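Long-range contacts in putative cell surface hydrolase (Lactobacillus plantarum, PDB 3LP5), which is of unknown substrate and reaction but probably acts as a hydrolase of the alpha/beta fold at the bacterial cell surface: residues A[36-41]-A[52-57]; A[130-135]-A[225-230]; A[165-170]-A[199-204]. All coordinates share one frame; numbering follows the deposited sequence.

In the fold
All three contacts reach one mixed, mostly parallel sheet. Interaction 1 lies at one margin, about 18 Å from the centre of the chain, where an outer hairpin passes into a loop; it is held by one backbone bond, one bond to a serine hydroxyl, a bridging water and one tight aliphatic touch. Interaction 2, about 8 Å from the centre, is buried and rests on methionine packing between a strand and a helix. Interaction 3 forms the opposite margin through regular parallel strand pairing and, like interaction 1, is only partly buried. Interactions 2 and 3 share a seam, since strands 127-134 and 167-172 are neighbours and Y169 N lies 2.8 Å from L131 O; interaction 1 touches neither.

Interaction 1 of 3, residues A[36-41]-A[52-57]; sequences SVLKLT and GSIAAN
With chi1 at 57°, S36 OG sits between its own backbone N and carbonyl carbon and faces the backbone of A55, while L38 turns CG anti to its N (chi1 175°), which carries its two methyls to the loop, CD1 over G52 and S53 and CD2 beside I54. The hydroxyl of S36 accepts the amide of A55, with OG and A55 N 3.2 Å apart and an angle of 159° at the hydrogen. S36 is buried, and the same OG is also hydrogen-bonded to D58 OD2, so two groups grip it and fix its rotation. One residue on, V37 O receives S53 N at 3.3 Å; this bond flanks the L38-G52 pair, is long, and has its donor above the carbonyl plane. Water 1 takes the place of the partner bond from V37 N to S53 O: V37 N donates to it at 2.7 Å, and it donates to S53 O at 3.1 Å.

The apolar side of the contact is L38 against I54, whose side chains meet at about a right angle. Here I54 CD1 presses on L38 CB at 3.3 Å, tighter than usual van der Waals contact, and its approach to L38 CD2 is looser. The other methyl, L38 CD1, reaches S53 CA at 3.8 Å. I63 and P61 extend this apolar patch on I54, and L91 of helix 74-92 packs on L38.

L38 and G52 form a non-hydrogen-bonded antiparallel pair, their CA atoms 4.5 Å apart. The arrangement is that of the open end of a beta-hairpin, strands 37-42 and 48-52, at the margin of an alpha/beta-hydrolase sheet.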
# COMPACT_ATOMS: atom_id res chain seq x y z
N SER A 36 0.66 -16.75 -6.83
CA SER A 36 0.48 -17.54 -5.61
C SER A 36 0.29 -16.56 -4.44
O SER A 36 0.63 -15.39 -4.56
CB SER A 36 1.60 -18.59 -5.48
OG SER A 36 2.87 -17.98 -5.49
N VAL A 37 -0.38 -16.97 -3.37
CA VAL A 37 -0.65 -16.06 -2.25
C VAL A 37 -0.06 -16.63 -0.95
O VAL A 37 -0.48 -17.66 -0.51
CB VAL A 37 -2.14 -15.85 -2.05
CG1 VAL A 37 -2.42 -14.99 -0.78
CG2 VAL A 37 -2.79 -15.22 -3.28
N LEU A 38 0.94 -15.94 -0.38
CA LEU A 38 1.48 -16.26 0.94
C LEU A 38 1.03 -15.19 1.95
O LEU A 38 1.07 -14.00 1.61
CB LEU A 38 2.99 -16.19 0.84
CG LEU A 38 3.75 -16.37 2.12
CD1 LEU A 38 3.68 -17.81 2.66
CD2 LEU A 38 5.21 -15.91 1.92
N LYS A 39 0.54 -15.58 3.13
CA LYS A 39 0.05 -14.60 4.13
C LYS A 39 0.84 -14.72 5.39
O LYS A 39 0.94 -15.84 5.92
CB LYS A 39 -1.42 -14.81 4.52
CG LYS A 39 -2.41 -14.53 3.43
CD LYS A 39 -3.71 -13.89 3.99
CE LYS A 39 -4.78 -13.64 2.85
NZ LYS A 39 -5.30 -14.93 2.25
N LEU A 40 1.36 -13.59 5.87
CA LEU A 40 2.07 -13.51 7.15
C LEU A 40 1.23 -12.65 8.06
O LEU A 40 0.71 -11.57 7.64
CB LEU A 40 3.44 -12.87 7.01
CG LEU A 40 4.65 -13.64 6.50
CD1 LEU A 40 4.43 -14.23 5.04
CD2 LEU A 40 5.95 -12.72 6.58
N THR A 41 1.08 -13.12 9.30
CA THR A 41 0.47 -12.31 10.33
C THR A 41 1.49 -12.14 11.44
O THR A 41 1.92 -13.14 12.09
CB THR A 41 -0.76 -13.01 10.93
OG1 THR A 41 -1.67 -13.23 9.86
CG2 THR A 41 -1.50 -12.05 11.91
N GLY A 52 -0.53 -20.23 3.43
CA GLY A 52 -0.37 -20.25 1.95
C GLY A 52 1.07 -20.55 1.58
O GLY A 52 1.80 -21.15 2.39
N SER A 53 1.49 -20.12 0.36
CA SER A 53 2.89 -20.35 -0.06
C SER A 53 3.23 -19.74 -1.39
O SER A 53 2.36 -19.37 -2.11
CB SER A 53 3.19 -21.86 -0.14
OG SER A 53 2.36 -22.40 -1.15
N ILE A 54 4.51 -19.63 -1.70
CA ILE A 54 4.98 -19.16 -2.98
C ILE A 54 5.35 -20.38 -3.80
O ILE A 54 6.18 -21.20 -3.37
CB ILE A 54 6.27 -18.27 -2.78
CG1 ILE A 54 6.02 -17.06 -1.85
CG2 ILE A 54 6.86 -17.82 -4.12
CD1 ILE A 54 4.67 -16.47 -1.98
N ALA A 55 4.74 -20.52 -4.99
CA ALA A 55 5.13 -21.54 -5.96
C ALA A 55 6.59 -21.33 -6.33
O ALA A 55 7.01 -20.17 -6.47
CB ALA A 55 4.23 -21.44 -7.21
N ALA A 56 7.37 -22.41 -6.52
CA ALA A 56 8.83 -22.26 -6.78
C ALA A 56 9.19 -21.64 -8.14
O ALA A 56 10.30 -21.13 -8.33
CB ALA A 56 9.58 -23.55 -6.58
N ASN A 57 8.26 -21.68 -9.09
CA ASN A 57 8.48 -20.98 -10.37
C ASN A 57 7.68 -19.67 -10.55
O ASN A 57 7.67 -19.12 -11.65
CB ASN A 57 8.08 -21.90 -11.52
CG ASN A 57 6.65 -22.39 -11.37
OD1 ASN A 57 6.06 -22.29 -10.29
ND2 ASN A 57 6.09 -22.93 -12.44
O HOH W 1 -0.48 -19.68 -3.23

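Interaction 2 of 3, residues A[130-135]-A[225-230]; sequences RLMTIA and SLIRQY
The carbonyl oxygen of L226 accepts the helical bond of Y230 N at 2.8 Å and is also approached by the methyl of M132, CE lying 3.7 Å from L226 O. This is strand-on-helix packing of the alpha/beta-hydrolase fold: helix 217-231 covers one face of the sheet, and its segment 225-230 runs nearly antiparallel to strand segment 130-134, with 166° between the two axes and 10.3 Å at their closest.

M132 carries the contact. Its chain leaves the strand extended, with CG anti to the backbone N, and then bends at chi3 (-75°), which turns CE in between L226 and Y230. SD rests on I227 CG1 at 3.6 Å, the two side chains crossing at about a right angle, and CE reaches Y230 CB at 4.1 Å. An alanine here would remove SD and CE and would probably open a gap under I227 CG1 and Y230 CB in this buried layer. L27 of helix 17-30 flanks I227, so two helices meet over this part of the sheet. The M132 side chain also lies near, without touching, the GxSxG sequence at G104, S106 and G108, which is consistent with a nucleophile elbow.

At the end of the helix, R130 bends at chi3 to bring its guanidinium alongside the last turn. R130 NE is hydrogen-bonded to L231 O; the neighbouring carbonyl oxygen, Y230 O, lies 3.5 Å from both R130 CD and R130 NE, oblique to the guanidinium, at an angle too poor for a hydrogen bond.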
# COMPACT_ATOMS: atom_id res chain seq x y z
N ARG A 130 7.86 0.15 -7.29
CA ARG A 130 6.58 0.86 -7.31
C ARG A 130 5.82 0.68 -5.99
O ARG A 130 5.88 -0.39 -5.40
CB ARG A 130 5.72 0.36 -8.46
CG ARG A 130 6.35 0.69 -9.82
CD ARG A 130 5.36 0.54 -11.01
NE ARG A 130 5.09 -0.88 -11.16
CZ ARG A 130 5.70 -1.66 -12.06
NH1 ARG A 130 6.60 -1.14 -12.86
NH2 ARG A 130 5.40 -2.95 -12.13
N LEU A 131 5.20 1.76 -5.52
CA LEU A 131 4.27 1.84 -4.37
C LEU A 131 2.89 2.38 -4.76
O LEU A 131 2.77 3.45 -5.38
CB LEU A 131 4.87 2.74 -3.26
CG LEU A 131 3.94 3.00 -2.05
CD1 LEU A 131 3.58 1.69 -1.27
CD2 LEU A 131 4.63 4.10 -1.20
N MET A 132 1.84 1.65 -4.47
CA MET A 132 0.48 2.21 -4.57
C MET A 132 -0.14 2.23 -3.16
O MET A 132 -0.09 1.23 -2.41
CB MET A 132 -0.39 1.43 -5.58
CG MET A 132 -1.94 1.71 -5.59
SD MET A 132 -2.83 0.81 -6.95
CE MET A 132 -2.30 1.82 -8.30
N THR A 133 -0.74 3.36 -2.83
CA THR A 133 -1.48 3.46 -1.58
C THR A 133 -2.94 3.75 -1.88
O THR A 133 -3.26 4.40 -2.91
CB THR A 133 -0.87 4.51 -0.60
OG1 THR A 133 -1.07 5.83 -1.09
CG2 THR A 133 0.67 4.26 -0.41
N ILE A 134 -3.81 3.23 -1.03
CA ILE A 134 -5.25 3.40 -1.26
C ILE A 134 -5.86 4.09 -0.07
O ILE A 134 -5.93 3.50 1.02
CB ILE A 134 -5.97 2.08 -1.51
CG1 ILE A 134 -5.36 1.34 -2.73
CG2 ILE A 134 -7.43 2.33 -1.86
CD1 ILE A 134 -5.57 -0.16 -2.64
N ALA A 135 -6.35 5.31 -0.27
CA ALA A 135 -7.00 6.05 0.83
C ALA A 135 -6.22 6.05 2.14
O ALA A 135 -6.76 5.75 3.23
CB ALA A 135 -8.46 5.53 1.03
N SER A 225 -8.74 -2.64 -11.38
CA SER A 225 -8.32 -2.29 -12.71
C SER A 225 -7.01 -1.41 -12.61
O SER A 225 -6.09 -1.60 -13.38
CB SER A 225 -9.40 -1.51 -13.44
OG SER A 225 -8.96 -1.16 -14.76
N LEU A 226 -6.94 -0.52 -11.63
CA LEU A 226 -5.80 0.40 -11.50
C LEU A 226 -4.58 -0.31 -10.99
O LEU A 226 -3.44 0.05 -11.33
CB LEU A 226 -6.16 1.57 -10.58
CG LEU A 226 -7.26 2.50 -11.14
CD1 LEU A 226 -7.72 3.41 -10.02
CD2 LEU A 226 -6.80 3.34 -12.35
N ILE A 227 -4.80 -1.26 -10.09
CA ILE A 227 -3.69 -2.01 -9.54
C ILE A 227 -3.05 -2.75 -10.70
O ILE A 227 -1.82 -2.66 -10.91
CB ILE A 227 -4.09 -3.02 -8.44
CG1 ILE A 227 -4.50 -2.32 -7.14
CG2 ILE A 227 -3.01 -4.07 -8.22
CD1 ILE A 227 -5.27 -3.25 -6.17
N ARG A 228 -3.88 -3.41 -11.49
CA ARG A 228 -3.36 -4.10 -12.71
C ARG A 228 -2.60 -3.18 -13.70
O ARG A 228 -1.49 -3.48 -14.12
CB ARG A 228 -4.48 -4.83 -13.41
CG ARG A 228 -4.93 -6.04 -12.63
CD ARG A 228 -6.11 -6.72 -13.33
NE ARG A 228 -5.73 -7.17 -14.67
CZ ARG A 228 -6.56 -7.31 -15.69
NH1 ARG A 228 -7.86 -7.08 -15.54
NH2 ARG A 228 -6.11 -7.76 -16.85
N GLN A 229 -3.19 -2.05 -14.08
CA GLN A 229 -2.59 -1.12 -14.99
C GLN A 229 -1.31 -0.43 -14.46
O GLN A 229 -0.36 -0.28 -15.20
CB GLN A 229 -3.61 -0.05 -15.40
CG GLN A 229 -3.03 1.07 -16.28
CD GLN A 229 -4.09 1.77 -17.05
OE1 GLN A 229 -5.21 1.25 -17.21
NE2 GLN A 229 -3.78 2.94 -17.56
N TYR A 230 -1.30 0.01 -13.21
CA TYR A 230 -0.20 0.88 -12.72
C TYR A 230 0.72 0.14 -11.77
O TYR A 230 1.91 0.34 -11.82
CB TYR A 230 -0.75 2.15 -12.03
CG TYR A 230 -1.40 3.11 -13.02
CD1 TYR A 230 -0.62 3.87 -13.92
CD2 TYR A 230 -2.78 3.24 -13.09
CE1 TYR A 230 -1.23 4.72 -14.84
CE2 TYR A 230 -3.40 4.08 -14.01
CZ TYR A 230 -2.63 4.83 -14.87
OH TYR A 230 -3.26 5.67 -15.75

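Interaction 3 of 3, residues A[165-170]-A[199-204]; sequences SLTVYS and VKHFTE
Strands 167-170 and 201-204 pair in parallel, their axes 4.7 Å apart and inclined by 12°, with T167, V168, Y169 and S170 in register with H201, F202, T203 and E204. V168 uses both backbone groups: V168 N donates to H201 O at 2.8 Å, and V168 O takes T203 N, also at 2.8 Å. S170 N continues the pattern to T203 O, whereas H201 N to L166 O, where the loop residue L166 leads into the strand, is weak at 3.5 Å. Water 2 gives V168 O a second bond and also joins T203 OG1.

On the face of V168 and F202, V168 holds CG1 opposite its backbone N (chi1 -178°), which carries CG1 to the F202 ring edge, in its plane and 3.9 Å from CD1, and leaves CG2 to V199 CG2. F202 CE1 also reaches S170 CB. On the other face T167 and H201 point the same way, T167 OG1 meeting the imidazole edge at CD2 (3.5 Å). Y169 and T203 likewise lie side by side, Y169 CD1 being 3.7 Å from T203 CB.

Strand 201-206 is outermost in the sheet, and N250 bonds its backbone at F202 O and E204 N. Helix 191-195 covers the V168-F202 face through F195 and K192; on the other, the ring of Y169 meets that of Y230 from helix 217-231, while strand 127-134 continues the sheet inward.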
# COMPACT_ATOMS: atom_id res chain seq x y z
N SER A 165 14.51 6.48 -6.74
CA SER A 165 14.06 5.93 -8.02
C SER A 165 12.61 5.33 -7.98
O SER A 165 12.12 4.87 -9.01
CB SER A 165 15.06 4.89 -8.52
OG SER A 165 14.92 3.77 -7.64
N LEU A 166 11.92 5.44 -6.84
CA LEU A 166 10.52 4.95 -6.66
C LEU A 166 9.43 5.70 -7.44
O LEU A 166 9.50 6.92 -7.64
CB LEU A 166 10.15 4.98 -5.15
CG LEU A 166 8.79 4.47 -4.66
CD1 LEU A 166 8.56 2.99 -4.91
CD2 LEU A 166 8.70 4.74 -3.17
N THR A 167 8.42 4.94 -7.86
CA THR A 167 7.23 5.46 -8.52
C THR A 167 6.07 5.21 -7.58
O THR A 167 5.85 4.07 -7.16
CB THR A 167 6.97 4.74 -9.90
OG1 THR A 167 7.91 5.26 -10.84
CG2 THR A 167 5.67 5.12 -10.47
N VAL A 168 5.34 6.29 -7.25
CA VAL A 168 4.26 6.23 -6.31
C VAL A 168 2.92 6.63 -6.91
O VAL A 168 2.80 7.72 -7.53
CB VAL A 168 4.51 7.09 -5.05
CG1 VAL A 168 3.32 6.94 -4.05
CG2 VAL A 168 5.88 6.69 -4.39
N TYR A 169 1.93 5.74 -6.70
CA TYR A 169 0.48 6.04 -7.00
C TYR A 169 -0.34 6.13 -5.71
O TYR A 169 -0.28 5.22 -4.85
CB TYR A 169 -0.12 4.96 -7.89
CG TYR A 169 0.66 4.76 -9.16
CD1 TYR A 169 0.31 5.49 -10.32
CD2 TYR A 169 1.73 3.87 -9.22
CE1 TYR A 169 1.02 5.35 -11.51
CE2 TYR A 169 2.45 3.70 -10.43
CZ TYR A 169 2.08 4.45 -11.55
OH TYR A 169 2.77 4.34 -12.71
N SER A 170 -1.05 7.24 -5.55
CA SER A 170 -1.89 7.43 -4.39
C SER A 170 -3.36 7.58 -4.87
O SER A 170 -3.69 8.56 -5.52
CB SER A 170 -1.45 8.66 -3.60
OG SER A 170 -2.36 8.91 -2.49
N VAL A 199 10.51 11.44 -4.69
CA VAL A 199 10.53 10.20 -5.47
C VAL A 199 10.52 10.58 -6.97
O VAL A 199 10.17 11.69 -7.33
CB VAL A 199 9.36 9.23 -5.06
CG1 VAL A 199 9.38 8.90 -3.53
CG2 VAL A 199 7.99 9.79 -5.46
N LYS A 200 10.90 9.65 -7.83
CA LYS A 200 10.92 9.86 -9.30
C LYS A 200 9.56 10.33 -9.89
O LYS A 200 9.52 11.27 -10.67
CB LYS A 200 11.36 8.52 -9.96
CG LYS A 200 11.92 8.66 -11.37
CD LYS A 200 11.63 7.44 -12.27
CE LYS A 200 12.49 6.20 -11.99
NZ LYS A 200 13.84 6.53 -11.43
N HIS A 201 8.46 9.66 -9.54
CA HIS A 201 7.14 10.07 -10.02
C HIS A 201 6.14 9.87 -8.93
O HIS A 201 6.18 8.81 -8.23
CB HIS A 201 6.60 9.24 -11.20
CG HIS A 201 7.52 9.13 -12.38
ND1 HIS A 201 7.75 10.18 -13.25
CD2 HIS A 201 8.21 8.06 -12.87
CE1 HIS A 201 8.58 9.77 -14.20
NE2 HIS A 201 8.87 8.50 -14.00
N PHE A 202 5.24 10.85 -8.79
CA PHE A 202 4.10 10.76 -7.88
C PHE A 202 2.83 11.03 -8.63
O PHE A 202 2.75 12.05 -9.36
CB PHE A 202 4.26 11.77 -6.75
CG PHE A 202 3.10 11.80 -5.80
CD1 PHE A 202 2.84 10.73 -4.96
CD2 PHE A 202 2.27 12.92 -5.75
CE1 PHE A 202 1.79 10.74 -4.07
CE2 PHE A 202 1.20 12.95 -4.89
CZ PHE A 202 0.97 11.88 -4.02
N THR A 203 1.86 10.12 -8.50
CA THR A 203 0.60 10.20 -9.29
C THR A 203 -0.63 10.06 -8.39
O THR A 203 -0.75 9.07 -7.70
CB THR A 203 0.55 9.14 -10.40
OG1 THR A 203 1.63 9.39 -11.26
CG2 THR A 203 -0.71 9.21 -11.26
N GLU A 204 -1.49 11.09 -8.36
CA GLU A 204 -2.74 11.01 -7.64
C GLU A 204 -3.83 10.56 -8.57
O GLU A 204 -3.92 11.03 -9.71
CB GLU A 204 -3.13 12.38 -7.06
CG GLU A 204 -1.98 12.95 -6.24
CD GLU A 204 -2.18 14.44 -5.89
OE1 GLU A 204 -2.96 14.70 -4.96
OE2 GLU A 204 -1.58 15.32 -6.56
O HOH W 2 3.75 7.78 -10.32